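Local coordinates for putative uncharacterized protein (Pseudomonas aeruginosa, PDB 3F6Z) that specifically inhibits C-type lysozymes, as a lipoprotein of the bacterial outer membrane, at residues V46-N51 with G70-W75; D40-V45 with A65-G70. All coordinates share one frame; numbering follows the deposited sequence.

Contact 1: V46-N51 with G70-W75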
loop_
_atom_site.group_PDB
_atom_site.type_symbol
_atom_site.label_atom_id
_atom_site.label_comp_id
_atom_site.label_asym_id
_atom_site.label_seq_id
_atom_site.Cartn_x
_atom_site.Cartn_y
_atom_site.Cartn_z
ATOM N N VAL B 46 -10.392 7.144 -9.394
ATOM C CA VAL B 46 -10.250 8.515 -8.957
ATOM C C VAL B 46 -9.384 9.406 -9.809
ATOM O O VAL B 46 -8.275 9.038 -10.184
ATOM C CB VAL B 46 -9.650 8.578 -7.531
ATOM C CG1 VAL B 46 -9.603 10.015 -7.062
ATOM C CG2 VAL B 46 -10.442 7.693 -6.575
ATOM N N PRO B 47 -9.895 10.595 -10.146
ATOM C CA PRO B 47 -9.080 11.510 -10.950
ATOM C C PRO B 47 -8.234 12.286 -9.932
ATOM O O PRO B 47 -8.698 13.255 -9.318
ATOM C CB PRO B 47 -10.119 12.381 -11.657
ATOM C CG PRO B 47 -11.256 12.421 -10.662
ATOM C CD PRO B 47 -11.321 10.978 -10.187
ATOM N N VAL B 48 -7.003 11.827 -9.729
ATOM C CA VAL B 48 -6.099 12.462 -8.779
ATOM C C VAL B 48 -5.700 13.849 -9.266
ATOM O O VAL B 48 -5.094 14.627 -8.527
ATOM C CB VAL B 48 -4.832 11.598 -8.555
ATOM C CG1 VAL B 48 -5.231 10.243 -7.968
ATOM C CG2 VAL B 48 -4.093 11.409 -9.860
ATOM N N SER B 49 -6.043 14.146 -10.517
ATOM C CA SER B 49 -5.755 15.443 -11.119
ATOM C C SER B 49 -6.576 15.595 -12.395
ATOM O O SER B 49 -7.319 14.689 -12.783
ATOM C CB SER B 49 -4.255 15.596 -11.427
ATOM O OG SER B 49 -3.830 14.713 -12.443
ATOM N N ASP B 50 -6.437 16.745 -13.044
ATOM C CA ASP B 50 -7.178 17.029 -14.261
ATOM C C ASP B 50 -6.821 16.114 -15.442
ATOM O O ASP B 50 -7.660 15.859 -16.303
ATOM C CB ASP B 50 -6.962 18.493 -14.646
ATOM C CG ASP B 50 -7.980 18.986 -15.651
ATOM O OD1 ASP B 50 -7.993 18.474 -16.790
ATOM O OD2 ASP B 50 -8.772 19.887 -15.301
ATOM N N ASN B 51 -5.588 15.612 -15.485
ATOM C CA ASN B 51 -5.167 14.734 -16.586
ATOM C C ASN B 51 -4.737 13.329 -16.156
ATOM O O ASN B 51 -4.166 12.577 -16.945
ATOM C CB ASN B 51 -4.031 15.390 -17.368
ATOM C CG ASN B 51 -3.372 16.498 -16.590
ATOM O OD1 ASN B 51 -3.214 16.397 -15.373
ATOM N ND2 ASN B 51 -2.977 17.564 -17.282
ATOM N N GLY B 70 -0.703 3.892 -7.627
ATOM C CA GLY B 70 0.423 4.782 -7.856
ATOM C C GLY B 70 1.052 5.204 -6.548
ATOM O O GLY B 70 1.313 4.363 -5.682
ATOM N N GLN B 71 1.293 6.497 -6.387
ATOM C CA GLN B 71 1.870 6.994 -5.139
ATOM C C GLN B 71 0.784 7.559 -4.229
ATOM O O GLN B 71 1.069 8.208 -3.228
ATOM C CB GLN B 71 2.931 8.066 -5.421
ATOM C CG GLN B 71 2.957 8.595 -6.854
ATOM C CD GLN B 71 2.145 9.859 -7.026
ATOM O OE1 GLN B 71 2.159 10.489 -8.090
ATOM N NE2 GLN B 71 1.438 10.244 -5.970
ATOM N N TYR B 72 -0.465 7.281 -4.576
ATOM C CA TYR B 72 -1.610 7.779 -3.823
ATOM C C TYR B 72 -2.352 6.752 -2.979
ATOM O O TYR B 72 -2.307 5.543 -3.232
ATOM C CB TYR B 72 -2.635 8.395 -4.780
ATOM C CG TYR B 72 -2.167 9.614 -5.536
ATOM C CD1 TYR B 72 -2.153 10.874 -4.931
ATOM C CD2 TYR B 72 -1.763 9.515 -6.869
ATOM C CE1 TYR B 72 -1.753 12.010 -5.638
ATOM C CE2 TYR B 72 -1.358 10.638 -7.587
ATOM C CZ TYR B 72 -1.354 11.882 -6.967
ATOM O OH TYR B 72 -0.938 12.985 -7.677
ATOM N N ILE B 73 -3.051 7.275 -1.978
ATOM C CA ILE B 73 -3.896 6.486 -1.100
ATOM C C ILE B 73 -5.188 7.302 -1.009
ATOM O O ILE B 73 -5.162 8.499 -0.725
ATOM C CB ILE B 73 -3.304 6.324 0.327
ATOM C CG1 ILE B 73 -2.044 5.445 0.297
ATOM C CG2 ILE B 73 -4.347 5.700 1.248
ATOM C CD1 ILE B 73 -2.293 3.988 -0.100
ATOM N N TRP B 74 -6.309 6.661 -1.308
ATOM C CA TRP B 74 -7.615 7.301 -1.232
ATOM C C TRP B 74 -8.324 6.543 -0.113
ATOM O O TRP B 74 -8.680 5.373 -0.264
ATOM C CB TRP B 74 -8.358 7.147 -2.560
ATOM C CG TRP B 74 -9.761 7.706 -2.558
ATOM C CD1 TRP B 74 -10.927 6.996 -2.644
ATOM C CD2 TRP B 74 -10.138 9.087 -2.510
ATOM N NE1 TRP B 74 -12.003 7.849 -2.659
ATOM C CE2 TRP B 74 -11.548 9.139 -2.577
ATOM C CE3 TRP B 74 -9.421 10.286 -2.420
ATOM C CZ2 TRP B 74 -12.259 10.348 -2.559
ATOM C CZ3 TRP B 74 -10.129 11.490 -2.402
ATOM C CH2 TRP B 74 -11.534 11.507 -2.471
ATOM N N TRP B 75 -8.505 7.211 1.019
ATOM C CA TRP B 75 -9.117 6.589 2.194
ATOM C C TRP B 75 -10.427 7.281 2.571
ATOM O O TRP B 75 -10.435 8.441 2.971
ATOM C CB TRP B 75 -8.128 6.679 3.353
ATOM C CG TRP B 75 -8.245 5.617 4.395
ATOM C CD1 TRP B 75 -9.364 4.896 4.728
ATOM C CD2 TRP B 75 -7.221 5.218 5.313
ATOM N NE1 TRP B 75 -9.091 4.077 5.799
ATOM C CE2 TRP B 75 -7.785 4.257 6.178
ATOM C CE3 TRP B 75 -5.877 5.586 5.489
ATOM C CZ2 TRP B 75 -7.054 3.655 7.212
ATOM C CZ3 TRP B 75 -5.148 4.989 6.515
ATOM C CH2 TRP B 75 -5.742 4.031 7.363
HETATM O O HOH W 1 -2.413 14.904 -6.667
#
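Val-48 lies against one face of the Tyr-72 ring, and two residues earlier Val-46 sets one methyl over the indole of Trp-74. CG1 of Val-48 sits 3.9 Å from the centroid of the Tyr-72 ring, 18° off its normal, a CH-pi contact displaced toward the CD2 rim. The other methyl, CG2, reaches along the ring to CE2 of Tyr-72 at 3.6 Å, so the forked side chain covers that side of the ring from CG to CZ. Over the opposite face lies the amide nitrogen NE2 of the neighbouring Gln-71. At Trp-74 a single methyl does the work: chi1 of -176° leaves CG2 of Val-46 beside the backbone N, and this methyl lies over the five-membered ring, 4.0 Å from its centroid and 10° off the normal. The indole NE1 is hydrogen-bonded to Tyr-35 OH, and the ring also meets Tyr-23 edge-to-face. Water 1 lies 2.6 Å from Tyr-72 OH and donates a longer bond, 3.3 Å, to Val-48 O. No direct hydrogen bond joins 46-51 to 70-75: strands 41-49 and 72-77 are not barrel neighbours, and dispersion between methyls and aromatic faces joins them across its interior, with one water bridging polar atoms at the Tyr-72 end.

Contact 2: D40-V45 with A65-G70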
loop_
_atom_site.group_PDB
_atom_site.type_symbol
_atom_site.label_atom_id
_atom_site.label_comp_id
_atom_site.label_asym_id
_atom_site.label_seq_id
_atom_site.Cartn_x
_atom_site.Cartn_y
_atom_site.Cartn_z
ATOM N N ASP B 40 -14.836 -10.169 -3.591
ATOM C CA ASP B 40 -13.601 -9.808 -2.895
ATOM C C ASP B 40 -12.970 -8.541 -3.437
ATOM O O ASP B 40 -12.076 -7.975 -2.814
ATOM C CB ASP B 40 -12.559 -10.924 -2.991
ATOM C CG ASP B 40 -13.002 -12.205 -2.321
ATOM O OD1 ASP B 40 -13.819 -12.133 -1.376
ATOM O OD2 ASP B 40 -12.514 -13.282 -2.732
ATOM N N ASN B 41 -13.422 -8.103 -4.601
ATOM C CA ASN B 41 -12.864 -6.907 -5.204
ATOM C C ASN B 41 -13.682 -5.666 -4.929
ATOM O O ASN B 41 -14.914 -5.686 -4.965
ATOM C CB ASN B 41 -12.707 -7.086 -6.717
ATOM C CG ASN B 41 -11.692 -8.153 -7.072
ATOM O OD1 ASN B 41 -12.048 -9.232 -7.547
ATOM N ND2 ASN B 41 -10.418 -7.861 -6.831
ATOM N N SER B 42 -12.972 -4.581 -4.667
ATOM C CA SER B 42 -13.581 -3.296 -4.392
ATOM C C SER B 42 -12.624 -2.263 -4.969
ATOM O O SER B 42 -11.457 -2.201 -4.582
ATOM C CB SER B 42 -13.740 -3.112 -2.884
ATOM O OG SER B 42 -14.236 -1.823 -2.578
ATOM N N LEU B 43 -13.114 -1.455 -5.901
ATOM C CA LEU B 43 -12.268 -0.463 -6.544
ATOM C C LEU B 43 -12.848 0.935 -6.480
ATOM O O LEU B 43 -14.031 1.122 -6.207
ATOM C CB LEU B 43 -12.052 -0.840 -8.011
ATOM C CG LEU B 43 -11.661 -2.290 -8.308
ATOM C CD1 LEU B 43 -11.745 -2.533 -9.811
ATOM C CD2 LEU B 43 -10.258 -2.581 -7.777
ATOM N N ALA B 44 -11.992 1.909 -6.751
ATOM C CA ALA B 44 -12.365 3.309 -6.765
ATOM C C ALA B 44 -11.565 3.958 -7.881
ATOM O O ALA B 44 -10.330 3.950 -7.856
ATOM C CB ALA B 44 -12.031 3.960 -5.428
ATOM N N VAL B 45 -12.273 4.501 -8.865
ATOM C CA VAL B 45 -11.635 5.164 -9.994
ATOM C C VAL B 45 -11.595 6.638 -9.620
ATOM O O VAL B 45 -12.627 7.307 -9.533
ATOM C CB VAL B 45 -12.446 4.938 -11.307
ATOM C CG1 VAL B 45 -11.703 5.526 -12.495
ATOM C CG2 VAL B 45 -12.669 3.440 -11.524
ATOM N N ALA B 65 -12.614 2.849 4.322
ATOM C CA ALA B 65 -12.364 2.122 3.082
ATOM C C ALA B 65 -11.102 2.727 2.490
ATOM O O ALA B 65 -11.113 3.843 1.971
ATOM C CB ALA B 65 -13.539 2.281 2.118
ATOM N N LYS B 66 -10.008 1.988 2.602
ATOM C CA LYS B 66 -8.716 2.436 2.098
ATOM C C LYS B 66 -8.441 1.835 0.720
ATOM O O LYS B 66 -8.607 0.629 0.519
ATOM C CB LYS B 66 -7.623 2.028 3.085
ATOM C CG LYS B 66 -6.224 2.533 2.746
ATOM C CD LYS B 66 -5.235 2.071 3.809
ATOM C CE LYS B 66 -3.802 2.407 3.446
ATOM N NZ LYS B 66 -2.870 1.756 4.402
ATOM N N TYR B 67 -8.012 2.685 -0.214
ATOM C CA TYR B 67 -7.718 2.273 -1.586
ATOM C C TYR B 67 -6.320 2.753 -1.990
ATOM O O TYR B 67 -5.893 3.843 -1.594
ATOM C CB TYR B 67 -8.744 2.879 -2.557
ATOM C CG TYR B 67 -10.202 2.562 -2.263
ATOM C CD1 TYR B 67 -10.849 1.501 -2.903
ATOM C CD2 TYR B 67 -10.951 3.362 -1.397
ATOM C CE1 TYR B 67 -12.215 1.249 -2.692
ATOM C CE2 TYR B 67 -12.312 3.123 -1.179
ATOM C CZ TYR B 67 -12.939 2.066 -1.833
ATOM O OH TYR B 67 -14.290 1.839 -1.650
ATOM N N ALA B 68 -5.629 1.961 -2.810
ATOM C CA ALA B 68 -4.280 2.310 -3.234
ATOM C C ALA B 68 -4.052 2.264 -4.743
ATOM O O ALA B 68 -4.634 1.445 -5.453
ATOM C CB ALA B 68 -3.274 1.394 -2.535
ATOM N N ALA B 69 -3.188 3.155 -5.218
ATOM C CA ALA B 69 -2.818 3.234 -6.629
ATOM C C ALA B 69 -1.682 4.236 -6.791
ATOM O O ALA B 69 -1.695 5.302 -6.168
ATOM C CB ALA B 69 -4.024 3.653 -7.491
ATOM N N GLY B 70 -0.703 3.892 -7.627
ATOM C CA GLY B 70 0.423 4.782 -7.856
ATOM C C GLY B 70 1.052 5.204 -6.548
ATOM O O GLY B 70 1.313 4.363 -5.682
HETATM O O HOH W 2 -15.312 0.646 -3.751
#
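Strands 41-45 and 65-69 cross at -68°, their axes approaching to 7.6 Å, with Ala-44 and Tyr-67 the nearest pair of CA atoms, 7.0 Å apart. Strand 52-59 lies between them in the barrel sheet, and no hydrogen bond runs directly from one segment to the other. The contact is built on the Tyr-67 ring, which leans across to strand 41-45 with CG anti to its own carbonyl carbon (chi1 -56°). The CB methyl of Ala-44 rests over one face of this ring in a CH-pi contact, 3.8 Å from the centroid and 14° off the normal, offset toward CD1. Farther along the ring, Ser-42 brings its hydroxyl alongside the phenol end, with OG 3.7 Å from CE1 of Tyr-67. This hydroxyl stands anti to the backbone N of Ser-42, beside the carbonyl carbon, and from there it meets the phenol end. Between Ser-42 and Ala-44 the carbonyl carbon of Leu-43 also approaches CE1, while the leucine CB points away from strand 65-69.

Water 2 ties the polar ends together: it donates to Leu-43 O at 2.8 Å, and it is hydrogen-bonded to Ser-42 OG and, at 2.6 Å, to Tyr-67 OH. The phenol oxygen has a further hydrogen bond to a polar side chain of another protein's chain in the assembly, while Phe-56 of the intervening strand packs against Tyr-67. One aromatic residue thus serves two chemistries: its ring gives an apolar methyl a flat surface inside the barrel, while its hydroxyl, bridged by water to a serine and a backbone carbonyl, extends that polar network to the partner protein.

How the contacts relate
Contacts 1 and 2 lie side by side in one barrel, their centres 11 Å apart. Both draw on strand 41-49, contact 2 on its earlier part and contact 1 on its later part, and each joins it to one of two consecutive, neighbouring strands, 65-69 and 72-77, with Gly-70 shared at the turn. Trp-74 O and Tyr-67 N, 2.8 Å apart, form a probable backbone hydrogen bond that ties an aromatic residue of contact 1 to that of contact 2; nearby, Ile-73 CD1 packs on Ala-68 CB at 3.7 Å. The side chains of Trp-74 and Tyr-67 each lie about 10 Å from that of Lys-77, a residue inferred to act directly in blocking the lysozyme active site.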